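PDB 5X3G: uracil-DNA glycosylase from Nitratifractor salsuginis, which belongs to the uracil-DNA glycosylase superfamily, whose fold is built round a central four-stranded parallel beta sheet flanked by helices. Local coordinates for residues Y81-S86 against F92-V97. Residues are numbered along the deposited sequence; the frame is centred on the assembly and turned at random.
Sequences YPRPES and FIDGRV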
ATOM      1  N   TYR A  81       8.901   1.734   4.088  1.00 39.18           N
ATOM      2  CA  TYR A  81       9.958   0.795   4.415  1.00 30.37           C
ATOM      3  C   TYR A  81      11.218   1.553   4.840  1.00 25.51           C
ATOM      4  O   TYR A  81      11.526   2.614   4.293  1.00 31.60           O
ATOM      5  CB  TYR A  81      10.261  -0.101   3.217  1.00 33.16           C
ATOM      6  CG  TYR A  81       9.215  -1.164   2.944  1.00 30.22           C
ATOM      7  CD1 TYR A  81       8.966  -2.174   3.864  1.00 27.81           C
ATOM      8  CD2 TYR A  81       8.490  -1.167   1.758  1.00 25.66           C
ATOM      9  CE1 TYR A  81       8.020  -3.152   3.616  1.00 36.80           C
ATOM     10  CE2 TYR A  81       7.540  -2.143   1.502  1.00 29.14           C
ATOM     11  CZ  TYR A  81       7.310  -3.132   2.433  1.00 26.16           C
ATOM     12  OH  TYR A  81       6.368  -4.104   2.186  1.00 37.28           O
ATOM     13  N   PRO A  82      11.975   1.020   5.809  1.00 33.56           N
ATOM     14  CA  PRO A  82      13.118   1.768   6.363  1.00 32.16           C
ATOM     15  C   PRO A  82      14.287   1.931   5.400  1.00 42.99           C
ATOM     16  O   PRO A  82      15.397   2.277   5.819  1.00 43.94           O
ATOM     17  CB  PRO A  82      13.530   0.924   7.579  1.00 38.25           C
ATOM     18  CG  PRO A  82      12.354   0.014   7.856  1.00 40.46           C
ATOM     19  CD  PRO A  82      11.745  -0.248   6.520  1.00 30.92           C
ATOM     20  N   ARG A  83      14.051   1.707   4.115  1.00 38.31           N
ATOM     21  CA  ARG A  83      15.123   1.639   3.133  1.00 42.64           C
ATOM     22  C   ARG A  83      14.861   2.644   2.020  1.00 33.18           C
ATOM     23  O   ARG A  83      13.745   2.699   1.489  1.00 38.62           O
ATOM     24  CB  ARG A  83      15.218   0.211   2.597  1.00 42.39           C
ATOM     25  CG  ARG A  83      15.649  -0.787   3.661  1.00 43.82           C
ATOM     26  CD  ARG A  83      15.699  -2.202   3.129  1.00 43.87           C
ATOM     27  NE  ARG A  83      14.365  -2.627   2.717  1.00 45.11           N
ATOM     28  CZ  ARG A  83      13.443  -3.102   3.549  1.00 40.78           C
ATOM     29  NH1 ARG A  83      13.707  -3.217   4.844  1.00 49.23           N
ATOM     30  NH2 ARG A  83      12.252  -3.457   3.087  1.00 49.82           N
ATOM     31  N   PRO A  84      15.850   3.467   1.656  1.00 38.67           N
ATOM     32  CA  PRO A  84      15.613   4.472   0.603  1.00 38.09           C
ATOM     33  C   PRO A  84      15.150   3.878  -0.716  1.00 34.19           C
ATOM     34  O   PRO A  84      14.228   4.416  -1.339  1.00 40.10           O
ATOM     35  CB  PRO A  84      16.977   5.164   0.473  1.00 42.31           C
ATOM     36  CG  PRO A  84      17.660   4.918   1.774  1.00 21.61           C
ATOM     37  CD  PRO A  84      17.202   3.569   2.232  1.00 43.67           C
ATOM     38  N   GLU A  85      15.755   2.776  -1.155  1.00 40.27           N
ATOM     39  CA  GLU A  85      15.352   2.160  -2.411  1.00 42.19           C
ATOM     40  C   GLU A  85      14.062   1.354  -2.284  1.00 41.74           C
ATOM     41  O   GLU A  85      13.457   1.017  -3.307  1.00 40.10           O
ATOM     42  CB  GLU A  85      16.478   1.270  -2.948  1.00 47.63           C
ATOM     43  CG  GLU A  85      16.778   0.029  -2.118  1.00 46.78           C
ATOM     44  CD  GLU A  85      17.643   0.293  -0.895  1.00 50.45           C
ATOM     45  OE1 GLU A  85      17.940   1.471  -0.606  1.00 41.57           O
ATOM     46  OE2 GLU A  85      18.032  -0.688  -0.223  1.00 58.26           O
ATOM     47  N   SER A  86      13.623   1.052  -1.060  1.00 39.62           N
ATOM     48  CA  SER A  86      12.394   0.295  -0.845  1.00 31.74           C
ATOM     49  C   SER A  86      11.152   1.169  -0.746  1.00 31.80           C
ATOM     50  O   SER A  86      10.075   0.748  -1.182  1.00 28.84           O
ATOM     51  CB  SER A  86      12.495  -0.542   0.432  1.00 25.68           C
ATOM     52  OG  SER A  86      13.110  -1.792   0.191  1.00 38.71           O
ATOM     53  N   PHE A  92       2.905  -1.725   1.210  1.00 22.95           N
ATOM     54  CA  PHE A  92       3.117  -3.119   0.833  1.00 22.68           C
ATOM     55  C   PHE A  92       4.109  -3.301  -0.314  1.00 33.78           C
ATOM     56  O   PHE A  92       4.828  -4.304  -0.347  1.00 40.63           O
ATOM     57  CB  PHE A  92       1.784  -3.784   0.477  1.00 27.68           C
ATOM     58  CG  PHE A  92       1.789  -5.273   0.651  1.00 25.54           C
ATOM     59  CD1 PHE A  92       2.389  -5.842   1.762  1.00 30.05           C
ATOM     60  CD2 PHE A  92       1.194  -6.102  -0.283  1.00 33.27           C
ATOM     61  CE1 PHE A  92       2.402  -7.207   1.936  1.00 35.80           C
ATOM     62  CE2 PHE A  92       1.204  -7.473  -0.116  1.00 24.11           C
ATOM     63  CZ  PHE A  92       1.809  -8.026   0.997  1.00 27.75           C
ATOM     64  N   ILE A  93       4.166  -2.360  -1.254  1.00 26.87           N
ATOM     65  CA  ILE A  93       5.031  -2.504  -2.422  1.00 26.02           C
ATOM     66  C   ILE A  93       6.454  -2.113  -2.044  1.00 29.40           C
ATOM     67  O   ILE A  93       6.729  -0.951  -1.728  1.00 35.68           O
ATOM     68  CB  ILE A  93       4.529  -1.657  -3.598  1.00 26.32           C
ATOM     69  CG1 ILE A  93       3.075  -1.992  -3.914  1.00 26.82           C
ATOM     70  CG2 ILE A  93       5.385  -1.905  -4.824  1.00 22.18           C
ATOM     71  CD1 ILE A  93       2.846  -3.436  -4.310  1.00 28.57           C
ATOM     72  N   ASP A  94       7.366  -3.078  -2.106  1.00 27.66           N
ATOM     73  CA  ASP A  94       8.764  -2.847  -1.763  1.00 28.48           C
ATOM     74  C   ASP A  94       9.538  -2.477  -3.023  1.00 30.37           C
ATOM     75  O   ASP A  94       9.668  -3.292  -3.943  1.00 28.37           O
ATOM     76  CB  ASP A  94       9.367  -4.085  -1.097  1.00 27.86           C
ATOM     77  CG  ASP A  94      10.724  -3.811  -0.472  1.00 32.65           C
ATOM     78  OD1 ASP A  94      11.559  -3.138  -1.109  1.00 29.98           O
ATOM     79  OD2 ASP A  94      10.961  -4.268   0.667  1.00 30.11           O
ATOM     80  N   GLY A  95      10.073  -1.257  -3.049  1.00 28.66           N
ATOM     81  CA  GLY A  95      10.796  -0.747  -4.200  1.00 31.90           C
ATOM     82  C   GLY A  95      12.101  -1.456  -4.505  1.00 30.19           C
ATOM     83  O   GLY A  95      12.672  -1.215  -5.573  1.00 35.23           O
ATOM     84  N   ARG A  96      12.598  -2.301  -3.596  1.00 27.06           N
ATOM     85  CA  ARG A  96      13.772  -3.108  -3.922  1.00 31.30           C
ATOM     86  C   ARG A  96      13.453  -4.159  -4.971  1.00 35.83           C
ATOM     87  O   ARG A  96      14.317  -4.504  -5.786  1.00 33.97           O
ATOM     88  CB  ARG A  96      14.328  -3.799  -2.677  1.00 38.29           C
ATOM     89  CG  ARG A  96      15.150  -2.916  -1.775  1.00 44.93           C
ATOM     90  CD  ARG A  96      15.792  -3.717  -0.656  1.00 50.77           C
ATOM     91  NE  ARG A  96      16.679  -4.751  -1.180  1.00 51.64           N
ATOM     92  CZ  ARG A  96      17.940  -4.544  -1.546  1.00 46.82           C
ATOM     93  NH1 ARG A  96      18.471  -3.333  -1.445  1.00 54.17           N
ATOM     94  NH2 ARG A  96      18.672  -5.547  -2.013  1.00 57.44           N
ATOM     95  N   VAL A  97      12.235  -4.683  -4.961  1.00 23.84           N
ATOM     96  CA  VAL A  97      11.863  -5.773  -5.851  1.00 27.06           C
ATOM     97  C   VAL A  97      11.580  -5.213  -7.235  1.00 34.71           C
ATOM     98  O   VAL A  97      10.824  -4.246  -7.388  1.00 27.76           O
ATOM     99  CB  VAL A  97      10.643  -6.531  -5.306  1.00 29.13           C
ATOM    100  CG1 VAL A  97      10.339  -7.724  -6.189  1.00 30.60           C
ATOM    101  CG2 VAL A  97      10.875  -6.964  -3.864  1.00 26.38           C
TER
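The buried carboxylate of Asp94 takes Arg83 on OD2 and faces Ser86 with OD1. Its OD2 meets NH2 of Arg83 at 2.9 Å, on the syn side, in a salt bridge whose planes are only 16° apart, the donor lying somewhat out of the carboxylate plane. The bend at chi3 (-63°) turns the Arg83 guanidinium back so that NE also donates to Ser86 OG at 2.9 Å, and this second bond restrains its rotation. Glu85 and Arg96 run side by side, pointing the same way; Arg96 NH1 donates to the anti side of Glu85 OE2 at 2.9 Å, with the flat ends steeply inclined, while Arg96 NH2 turns to Glu109.

Among the hydrogen bonds, Asp94 OD1 accepts from the backbone N of Arg96, two residues on, at 2.8 Å, an Asx turn laid over the type I turn 94-97. Ser86 OG also reaches OD1, though the modelled distance is implausibly short. Gly95 N binds Ser86 O at 2.7 Å, joining the two backbones.

Both segments lie in the long loop after strand 73-77, and Tyr81 and Pro82 close the GQDPYP sequence, this protein's form of the family's GQDPYH motif.

The Tyr81 ring is stacked with the Asp94 carboxylate, the planes 25° apart and OD2 over the ring centre. Ile93 O sits at the ring edge, 3.5 Å from CE2, and the hydroxyl OH donates to Phe92 O at 3.0 Å, approaching from above the carbonyl plane. Beyond this bond, the Phe92 ring packs edge-to-face with Phe119.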